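Local coordinates for protein polyketide synthase (Synechococcus sp., PDB 4GOX) that probably transfers a sulfo group from the donor PAPS to a polyketide intermediate, activating it for terminal olefin formation, as the sulfotransferase domain of an olefin synthase, at residues L197-G200 against R201-G204; S134-H137 against I138-S142; W189-S192 against N193-L197; D127-P130 against S131-S134. All blocks are in the same frame, centred on the assembly; numbering follows the deposited sequence.

Contact 1: L197-G200 against R201-G204; sequences LDLG and RTVG
Leu197 lays its branched end against one face of the Arg201 guanidinium, one helical turn on, with CD2 3.6 Å from NH1. At the edge of the guanidinium, near its plane, sits Asp198 OD1, 3.7 Å from NH1 in a long salt bridge, the carboxylate and guanidinium planes being turned 41° apart. A water bridges the gap, giving a proton to Asp198 OD1 at 2.8 Å and accepting one from Arg201 NH1 at 2.7 Å; a second does so too, its bond from NH1 weak. Cut back to an alanine here, the leucine would probably leave that guanidinium face without its apolar cover and the group freer to swing away from the carboxylate. All this happens on the last turns of helix 181-202, whose inner side packs on strands 149-155 and 208-212 of the parallel sheet. The helix ends round Leu199 O, which takes Val203 N at 3.2 Å and also the hydroxyl of Thr202, OG1 lying 2.6 Å away on a lone pair in the carbonyl plane. With chi1 at 68°, Thr202 turns OG1 back over its own helix to make that bond. Val203, the first residue to leave helical angles, rests with Leu199 against Tyr151.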
loop_
_atom_site.group_PDB
_atom_site.type_symbol
_atom_site.label_atom_id
_atom_site.label_comp_id
_atom_site.label_asym_id
_atom_site.label_seq_id
_atom_site.Cartn_x
_atom_site.Cartn_y
_atom_site.Cartn_z
ATOM N N LEU A 197 8.485 -9.459 -3.714
ATOM C CA LEU A 197 9.525 -9.807 -4.678
ATOM C C LEU A 197 9.102 -11.066 -5.479
ATOM O O LEU A 197 9.169 -11.044 -6.714
ATOM C CB LEU A 197 10.858 -10.064 -3.955
ATOM C CG LEU A 197 12.043 -10.381 -4.851
ATOM C CD1 LEU A 197 12.451 -9.155 -5.648
ATOM C CD2 LEU A 197 13.218 -10.961 -4.033
ATOM N N ASP A 198 8.666 -12.152 -4.779
ATOM C CA ASP A 198 8.208 -13.385 -5.431
ATOM C C ASP A 198 7.024 -13.115 -6.371
ATOM O O ASP A 198 7.026 -13.630 -7.484
ATOM C CB ASP A 198 7.832 -14.473 -4.412
ATOM C CG ASP A 198 9.030 -15.091 -3.690
ATOM O OD1 ASP A 198 10.192 -14.741 -4.043
ATOM O OD2 ASP A 198 8.808 -15.860 -2.723
ATOM N N LEU A 199 6.053 -12.260 -5.949
ATOM C CA LEU A 199 4.932 -11.867 -6.815
ATOM C C LEU A 199 5.459 -11.180 -8.081
ATOM O O LEU A 199 5.084 -11.561 -9.192
ATOM C CB LEU A 199 3.935 -10.952 -6.076
ATOM C CG LEU A 199 2.832 -10.293 -6.927
ATOM C CD1 LEU A 199 1.891 -11.314 -7.483
ATOM C CD2 LEU A 199 2.089 -9.228 -6.130
ATOM N N GLY A 200 6.336 -10.197 -7.893
ATOM C CA GLY A 200 6.983 -9.461 -8.973
ATOM C C GLY A 200 7.664 -10.337 -9.997
ATOM O O GLY A 200 7.564 -10.067 -11.193
ATOM N N ARG A 201 8.311 -11.426 -9.545
ATOM C CA ARG A 201 8.957 -12.376 -10.451
ATOM C C ARG A 201 7.952 -13.124 -11.322
ATOM O O ARG A 201 8.272 -13.409 -12.479
ATOM C CB ARG A 201 9.836 -13.382 -9.694
ATOM C CG ARG A 201 11.167 -12.805 -9.245
ATOM C CD ARG A 201 12.208 -13.886 -9.014
ATOM N NE ARG A 201 13.445 -13.314 -8.472
ATOM C CZ ARG A 201 13.764 -13.291 -7.180
ATOM N NH1 ARG A 201 12.951 -13.827 -6.277
ATOM N NH2 ARG A 201 14.907 -12.747 -6.783
ATOM N N THR A 202 6.755 -13.450 -10.779
ATOM C CA THR A 202 5.715 -14.173 -11.527
ATOM C C THR A 202 5.084 -13.295 -12.608
ATOM O O THR A 202 4.702 -13.810 -13.651
ATOM C CB THR A 202 4.652 -14.799 -10.612
ATOM O OG1 THR A 202 3.900 -13.758 -9.998
ATOM C CG2 THR A 202 5.239 -15.736 -9.560
ATOM N N VAL A 203 4.956 -11.992 -12.357
ATOM C CA VAL A 203 4.387 -11.044 -13.329
ATOM C C VAL A 203 5.544 -10.344 -14.079
ATOM O O VAL A 203 6.681 -10.357 -13.611
ATOM C CB VAL A 203 3.392 -10.045 -12.668
ATOM C CG1 VAL A 203 2.361 -10.777 -11.814
ATOM C CG2 VAL A 203 4.114 -8.979 -11.847
ATOM N N GLY A 204 5.276 -9.719 -15.206
ATOM C CA GLY A 204 6.372 -9.043 -15.907
ATOM C C GLY A 204 6.932 -7.815 -15.205
ATOM O O GLY A 204 6.404 -7.388 -14.173
HETATM O O HOH W 1 12.766 -15.316 -3.342
HETATM O O HOH W 2 10.926 -15.638 -6.588
#

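Contact 2: S134-H137 against I138-S142; sequences SDRH and ILDHS
Asp135 and Ile138 set their side chains at about a right angle across the first turn of helix 136-145, CB of the aspartate meeting CD1 of the isoleucine at 3.6 Å. Asp135 is the N-cap: with CG anti to the backbone N (chi1 -174°), its carboxylate turns back so that OD1 accepts from His137 N at 3.0 Å. The N-H comes from above the carboxylate plane, 51° out of it. Without the carboxylate, as with an alanine here, His137 N would probably lose its capping acceptor and the first turn be left to fray. Arg136 and Asp140, one turn apart, also cross at about a right angle, their flat groups 65° apart. The arginine chain bends at chi2 and chi3, which brings NE to 3.4 Å from Asp140 OD1, but the oxygen sits off the guanidinium plane and makes no hydrogen bond. Asp140 N bonds Arg136 O at 2.8 Å. The guanidinium packs on Asp198 and Thr202 of helix 181-202 and the aliphatic part of the chain on Asn195, while Trp15 stacks on His137. The Arg136-Asp140 pair thus attracts through charge alone, whereas the Asp135 carboxylate makes a true hydrogen bond and probably suits the helix dipole.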
loop_
_atom_site.group_PDB
_atom_site.type_symbol
_atom_site.label_atom_id
_atom_site.label_comp_id
_atom_site.label_asym_id
_atom_site.label_seq_id
_atom_site.Cartn_x
_atom_site.Cartn_y
_atom_site.Cartn_z
ATOM N N SER A 134 2.305 -9.373 3.662
ATOM C CA SER A 134 2.648 -10.257 4.795
ATOM C C SER A 134 2.221 -11.709 4.591
ATOM O O SER A 134 2.692 -12.594 5.292
ATOM C CB SER A 134 2.047 -9.718 6.091
ATOM O OG SER A 134 2.692 -8.493 6.410
ATOM N N ASP A 135 1.339 -11.950 3.618
ATOM C CA ASP A 135 0.792 -13.268 3.309
ATOM C C ASP A 135 0.667 -13.383 1.797
ATOM O O ASP A 135 -0.159 -12.710 1.168
ATOM C CB ASP A 135 -0.602 -13.406 3.961
ATOM C CG ASP A 135 -1.270 -14.767 3.860
ATOM O OD1 ASP A 135 -0.727 -15.656 3.152
ATOM O OD2 ASP A 135 -2.311 -14.957 4.514
ATOM N N ARG A 136 1.462 -14.270 1.241
ATOM C CA ARG A 136 1.529 -14.622 -0.171
ATOM C C ARG A 136 0.142 -14.985 -0.703
ATOM O O ARG A 136 -0.170 -14.670 -1.847
ATOM C CB ARG A 136 2.508 -15.834 -0.354
ATOM C CG ARG A 136 2.854 -16.129 -1.826
ATOM C CD ARG A 136 3.524 -14.956 -2.577
ATOM N NE ARG A 136 3.101 -14.874 -3.984
ATOM C CZ ARG A 136 3.668 -15.541 -4.991
ATOM N NH1 ARG A 136 3.207 -15.405 -6.228
ATOM N NH2 ARG A 136 4.694 -16.354 -4.768
ATOM N N HIS A 137 -0.678 -15.647 0.130
ATOM C CA HIS A 137 -2.038 -16.028 -0.223
ATOM C C HIS A 137 -2.914 -14.791 -0.492
ATOM O O HIS A 137 -3.661 -14.793 -1.466
ATOM C CB HIS A 137 -2.628 -16.989 0.830
ATOM C CG HIS A 137 -3.981 -17.501 0.469
ATOM N ND1 HIS A 137 -4.157 -18.389 -0.574
ATOM C CD2 HIS A 137 -5.192 -17.204 1.006
ATOM C CE1 HIS A 137 -5.467 -18.589 -0.648
ATOM N NE2 HIS A 137 -6.123 -17.919 0.301
ATOM N N ILE A 138 -2.737 -13.693 0.287
ATOM C CA ILE A 138 -3.460 -12.432 0.063
ATOM C C ILE A 138 -3.058 -11.893 -1.324
ATOM O O ILE A 138 -3.925 -11.604 -2.138
ATOM C CB ILE A 138 -3.176 -11.372 1.173
ATOM C CG1 ILE A 138 -3.713 -11.844 2.558
ATOM C CG2 ILE A 138 -3.770 -10.020 0.775
ATOM C CD1 ILE A 138 -3.177 -10.899 3.804
ATOM N N LEU A 139 -1.739 -11.807 -1.591
ATOM C CA LEU A 139 -1.188 -11.328 -2.859
ATOM C C LEU A 139 -1.704 -12.164 -4.032
ATOM O O LEU A 139 -2.016 -11.587 -5.074
ATOM C CB LEU A 139 0.355 -11.396 -2.825
ATOM C CG LEU A 139 1.097 -10.479 -1.819
ATOM C CD1 LEU A 139 2.612 -10.558 -2.043
ATOM C CD2 LEU A 139 0.634 -9.012 -1.932
ATOM N N ASP A 140 -1.799 -13.534 -3.864
ATOM C CA ASP A 140 -2.334 -14.446 -4.884
ATOM C C ASP A 140 -3.761 -14.046 -5.297
ATOM O O ASP A 140 -4.160 -14.312 -6.435
ATOM C CB ASP A 140 -2.348 -15.910 -4.371
ATOM C CG ASP A 140 -0.966 -16.541 -4.244
ATOM O OD1 ASP A 140 -0.003 -16.001 -4.829
ATOM O OD2 ASP A 140 -0.849 -17.568 -3.556
ATOM N N HIS A 141 -4.538 -13.435 -4.384
ATOM C CA HIS A 141 -5.926 -13.025 -4.700
ATOM C C HIS A 141 -5.991 -12.023 -5.860
ATOM O O HIS A 141 -6.940 -12.055 -6.646
ATOM C CB HIS A 141 -6.602 -12.420 -3.475
ATOM C CG HIS A 141 -8.099 -12.429 -3.507
ATOM N ND1 HIS A 141 -8.829 -11.668 -2.621
ATOM C CD2 HIS A 141 -8.955 -13.112 -4.306
ATOM C CE1 HIS A 141 -10.098 -11.923 -2.889
ATOM N NE2 HIS A 141 -10.218 -12.802 -3.886
ATOM N N SER A 142 -4.967 -11.162 -5.987
ATOM C CA SER A 142 -4.933 -10.137 -7.035
ATOM C C SER A 142 -4.829 -10.748 -8.429
ATOM O O SER A 142 -5.602 -10.385 -9.312
ATOM C CB SER A 142 -3.808 -9.142 -6.789
ATOM O OG SER A 142 -3.764 -8.209 -7.856
#

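Contact 3: W189-S192 against N193-L197; sequences WRTS and NRNIL
Trp189 to Ile196 run as regular alpha helix, the N-H groups of Asn193 to Ile196 each bonding the carbonyl four residues back, from Asn193 N to Trp189 O at 3.0 Å through to Ile196 N on Ser192 O at 2.9 Å. On the buried side Asn193 lays its amide nitrogen over one face of the Trp189 indole, ND2 3.1 Å above the ring plane and displaced toward the rim, with amide and ring planes 57° apart. The same ND2 makes a weak second bond to Trp189 O, 2.8 Å away but bent to 127°, so that carbonyl takes both the main-chain and the side-chain N-H of Asn193. With CG beside its own backbone N (chi1 -75°), the asparagine is folded back along the helix toward the tryptophan. Its other end is held as well: OD1 accepts a hydrogen bond from His153 NE2, while Trp189 NE1 bonds Arg156 O. On the flank toward helix 136-145, Thr191 and Asn195 lie side by side and point the same way, CG2 3.6 Å from ND2, and that amide nitrogen bonds Gly133 O. Farther along, Ile196 packs its CG1 and CD1 over Ser192 O and touches Leu139 and His153. This is the middle of a long helix laid against the central parallel sheet of a P-loop-type sulfotransferase fold, with the Trp189 side chain about 10 Å from the bound adenosine-3'-5'-diphosphate.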
loop_
_atom_site.group_PDB
_atom_site.type_symbol
_atom_site.label_atom_id
_atom_site.label_comp_id
_atom_site.label_asym_id
_atom_site.label_seq_id
_atom_site.Cartn_x
_atom_site.Cartn_y
_atom_site.Cartn_z
ATOM N N TRP A 189 9.403 -7.292 7.975
ATOM C CA TRP A 189 10.083 -6.675 6.833
ATOM C C TRP A 189 10.523 -7.754 5.832
ATOM O O TRP A 189 10.342 -7.618 4.614
ATOM C CB TRP A 189 11.331 -5.899 7.314
ATOM C CG TRP A 189 12.043 -5.201 6.194
ATOM C CD1 TRP A 189 11.775 -3.963 5.694
ATOM C CD2 TRP A 189 13.113 -5.730 5.413
ATOM N NE1 TRP A 189 12.647 -3.671 4.667
ATOM C CE2 TRP A 189 13.490 -4.730 4.484
ATOM C CE3 TRP A 189 13.856 -6.932 5.458
ATOM C CZ2 TRP A 189 14.499 -4.932 3.537
ATOM C CZ3 TRP A 189 14.854 -7.129 4.519
ATOM C CH2 TRP A 189 15.175 -6.133 3.585
ATOM N N ARG A 190 11.118 -8.824 6.358
ATOM C CA ARG A 190 11.642 -9.899 5.540
ATOM C C ARG A 190 10.502 -10.640 4.829
ATOM O O ARG A 190 10.554 -10.809 3.614
ATOM C CB ARG A 190 12.490 -10.842 6.403
ATOM C CG ARG A 190 13.189 -11.961 5.632
ATOM C CD ARG A 190 13.949 -12.886 6.550
ATOM N NE ARG A 190 13.059 -13.587 7.474
ATOM C CZ ARG A 190 13.095 -13.453 8.792
ATOM N NH1 ARG A 190 14.010 -12.678 9.362
ATOM N NH2 ARG A 190 12.228 -14.100 9.552
ATOM N N THR A 191 9.485 -11.079 5.584
ATOM C CA THR A 191 8.331 -11.812 5.046
ATOM C C THR A 191 7.659 -11.033 3.910
ATOM O O THR A 191 7.490 -11.578 2.819
ATOM C CB THR A 191 7.350 -12.152 6.178
ATOM O OG1 THR A 191 8.070 -12.898 7.168
ATOM C CG2 THR A 191 6.112 -12.910 5.684
ATOM N N SER A 192 7.308 -9.761 4.173
ATOM C CA SER A 192 6.642 -8.895 3.192
ATOM C C SER A 192 7.479 -8.718 1.946
ATOM O O SER A 192 6.978 -8.916 0.843
ATOM C CB SER A 192 6.347 -7.512 3.778
ATOM O OG SER A 192 5.433 -7.689 4.836
ATOM N N ASN A 193 8.732 -8.295 2.128
ATOM C CA ASN A 193 9.608 -8.023 1.019
ATOM C C ASN A 193 9.868 -9.228 0.177
ATOM O O ASN A 193 9.820 -9.112 -1.041
ATOM C CB ASN A 193 10.857 -7.267 1.453
ATOM C CG ASN A 193 10.514 -5.826 1.730
ATOM O OD1 ASN A 193 9.966 -5.146 0.874
ATOM N ND2 ASN A 193 10.670 -5.369 2.968
ATOM N N ARG A 194 10.024 -10.402 0.802
ATOM C CA ARG A 194 10.222 -11.632 0.039
ATOM C C ARG A 194 8.946 -11.998 -0.769
ATOM O O ARG A 194 9.046 -12.271 -1.969
ATOM C CB ARG A 194 10.666 -12.774 0.961
ATOM C CG ARG A 194 10.687 -14.160 0.310
ATOM C CD ARG A 194 11.943 -14.301 -0.507
ATOM N NE ARG A 194 13.136 -14.125 0.324
ATOM C CZ ARG A 194 14.346 -13.850 -0.149
ATOM N NH1 ARG A 194 14.538 -13.699 -1.454
ATOM N NH2 ARG A 194 15.371 -13.702 0.684
ATOM N N ASN A 195 7.759 -11.935 -0.129
ATOM C CA ASN A 195 6.479 -12.241 -0.792
ATOM C C ASN A 195 6.215 -11.326 -1.991
ATOM O O ASN A 195 5.853 -11.824 -3.055
ATOM C CB ASN A 195 5.311 -12.195 0.188
ATOM C CG ASN A 195 5.302 -13.295 1.212
ATOM O OD1 ASN A 195 5.810 -14.362 0.982
ATOM N ND2 ASN A 195 4.669 -13.087 2.343
ATOM N N ILE A 196 6.442 -10.012 -1.834
ATOM C CA ILE A 196 6.213 -9.031 -2.908
ATOM C C ILE A 196 7.195 -9.239 -4.055
ATOM O O ILE A 196 6.789 -9.237 -5.221
ATOM C CB ILE A 196 6.154 -7.557 -2.425
ATOM C CG1 ILE A 196 5.136 -7.379 -1.276
ATOM C CG2 ILE A 196 5.782 -6.636 -3.599
ATOM C CD1 ILE A 196 5.453 -6.161 -0.418
ATOM N N LEU A 197 8.485 -9.459 -3.714
ATOM C CA LEU A 197 9.525 -9.807 -4.678
ATOM C C LEU A 197 9.102 -11.066 -5.479
ATOM O O LEU A 197 9.169 -11.044 -6.714
ATOM C CB LEU A 197 10.858 -10.064 -3.955
ATOM C CG LEU A 197 12.043 -10.381 -4.851
ATOM C CD1 LEU A 197 12.451 -9.155 -5.648
ATOM C CD2 LEU A 197 13.218 -10.961 -4.033
#

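Contact 4: D127-P130 against S131-S134; sequences DKSP and SYGS
Ser129 OG is gripped by two consecutive backbone N-H groups, Tyr132 N at 2.9 Å and Ser131 N at 3.0 Å, the latter nearly straight at 161°. This is an ST turn that closes strand 124-129 of the parallel sheet in the sulfotransferase fold and leads through a short 3-10 segment into helix 136-145. The Ser129 side chain turns OG away from its own backbone N and into the turn; CB sits over the Tyr132 ring. That is a CH-pi contact, with CB 3.4 Å from the ring centroid and only 8° off the normal. The ring reaches back along the strand to Asp127, crossing its side chain at about a right angle with carboxylate and ring planes 80° apart. Tyr113 OH bonds Asp127 OD1, and Tyr132 OH is bonded to Leu58 N. The Pro130 side chain lies about 5 Å from the bound adenosine-3'-5'-diphosphate, which places the turn beside the nucleotide pocket. A water accepts from Gly133 N at 2.9 Å and may give a proton to Ser129 O, which would link the strand end to the 3-10 segment. At the far end of the ring, Tyr132 OH gives its proton to the syn lone pair of Asp127 OD1 at 2.6 Å.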
loop_
_atom_site.group_PDB
_atom_site.type_symbol
_atom_site.label_atom_id
_atom_site.label_comp_id
_atom_site.label_asym_id
_atom_site.label_seq_id
_atom_site.Cartn_x
_atom_site.Cartn_y
_atom_site.Cartn_z
ATOM N N ASP A 127 -4.620 0.880 -4.738
ATOM C CA ASP A 127 -4.886 0.290 -3.436
ATOM C C ASP A 127 -3.543 0.184 -2.719
ATOM O O ASP A 127 -2.734 -0.681 -3.055
ATOM C CB ASP A 127 -5.567 -1.101 -3.557
ATOM C CG ASP A 127 -5.890 -1.793 -2.232
ATOM O OD1 ASP A 127 -6.637 -2.782 -2.255
ATOM O OD2 ASP A 127 -5.356 -1.356 -1.161
ATOM N N LYS A 128 -3.298 1.060 -1.729
ATOM C CA LYS A 128 -2.051 0.982 -0.961
ATOM C C LYS A 128 -2.303 0.081 0.230
ATOM O O LYS A 128 -3.327 0.223 0.916
ATOM C CB LYS A 128 -1.624 2.388 -0.453
ATOM C CG LYS A 128 -0.293 2.381 0.331
ATOM C CD LYS A 128 -0.442 2.215 1.861
ATOM C CE LYS A 128 -0.695 3.545 2.559
ATOM N NZ LYS A 128 -0.324 3.499 4.005
ATOM N N SER A 129 -1.381 -0.830 0.488
ATOM C CA SER A 129 -1.440 -1.652 1.686
ATOM C C SER A 129 -0.071 -2.036 2.227
ATOM O O SER A 129 0.686 -2.717 1.531
ATOM C CB SER A 129 -2.264 -2.912 1.473
ATOM O OG SER A 129 -2.120 -3.755 2.604
ATOM N N PRO A 130 0.191 -1.751 3.530
ATOM C CA PRO A 130 1.442 -2.237 4.158
ATOM C C PRO A 130 1.284 -3.633 4.797
ATOM O O PRO A 130 2.151 -4.079 5.542
ATOM C CB PRO A 130 1.719 -1.188 5.241
ATOM C CG PRO A 130 0.342 -0.619 5.598
ATOM C CD PRO A 130 -0.634 -0.961 4.478
ATOM N N SER A 131 0.159 -4.310 4.553
ATOM C CA SER A 131 -0.084 -5.615 5.152
ATOM C C SER A 131 -0.424 -6.701 4.124
ATOM O O SER A 131 -0.152 -7.837 4.430
ATOM C CB SER A 131 -1.168 -5.517 6.239
ATOM O OG SER A 131 -2.423 -5.251 5.662
ATOM N N TYR A 132 -0.921 -6.363 2.888
ATOM C CA TYR A 132 -1.226 -7.432 1.898
ATOM C C TYR A 132 -0.010 -8.353 1.658
ATOM O O TYR A 132 -0.190 -9.560 1.589
ATOM C CB TYR A 132 -1.690 -6.898 0.527
ATOM C CG TYR A 132 -2.997 -6.126 0.415
ATOM C CD1 TYR A 132 -3.933 -6.127 1.450
ATOM C CD2 TYR A 132 -3.319 -5.443 -0.751
ATOM C CE1 TYR A 132 -5.118 -5.385 1.355
ATOM C CE2 TYR A 132 -4.501 -4.705 -0.863
ATOM C CZ TYR A 132 -5.396 -4.679 0.190
ATOM O OH TYR A 132 -6.568 -3.977 0.029
ATOM N N GLY A 133 1.193 -7.787 1.582
ATOM C CA GLY A 133 2.434 -8.560 1.342
ATOM C C GLY A 133 2.895 -9.484 2.447
ATOM O O GLY A 133 3.750 -10.341 2.210
ATOM N N SER A 134 2.305 -9.373 3.662
ATOM C CA SER A 134 2.648 -10.257 4.795
ATOM C C SER A 134 2.221 -11.709 4.591
ATOM O O SER A 134 2.692 -12.594 5.292
ATOM C CB SER A 134 2.047 -9.718 6.091
ATOM O OG SER A 134 2.692 -8.493 6.410
HETATM O O HOH W 3 1.874 -5.004 1.526
HETATM O O HOH W 4 3.188 -6.387 4.417
#

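Contact 4 is the buried one, at the end of strand 124-129 near the middle of the chain, and its polar groups are met mostly by direct bonds, with waters at the turn. Contacts 1, 2 and 3 are only partly buried. Contacts 1 and 3 share Leu197 and helix 181-202, yet contact 3 has an amide over an indole on the sheet side, whereas contact 1 ends the helix with a water-bridged ion pair. Contact 2 follows contact 4 through Ser134 and begins the neighbouring helix. Helices 136-145 and 181-202 meet between contacts 1 and 2, and an asparagine amide of contact 3 joins it to the loop of contact 4.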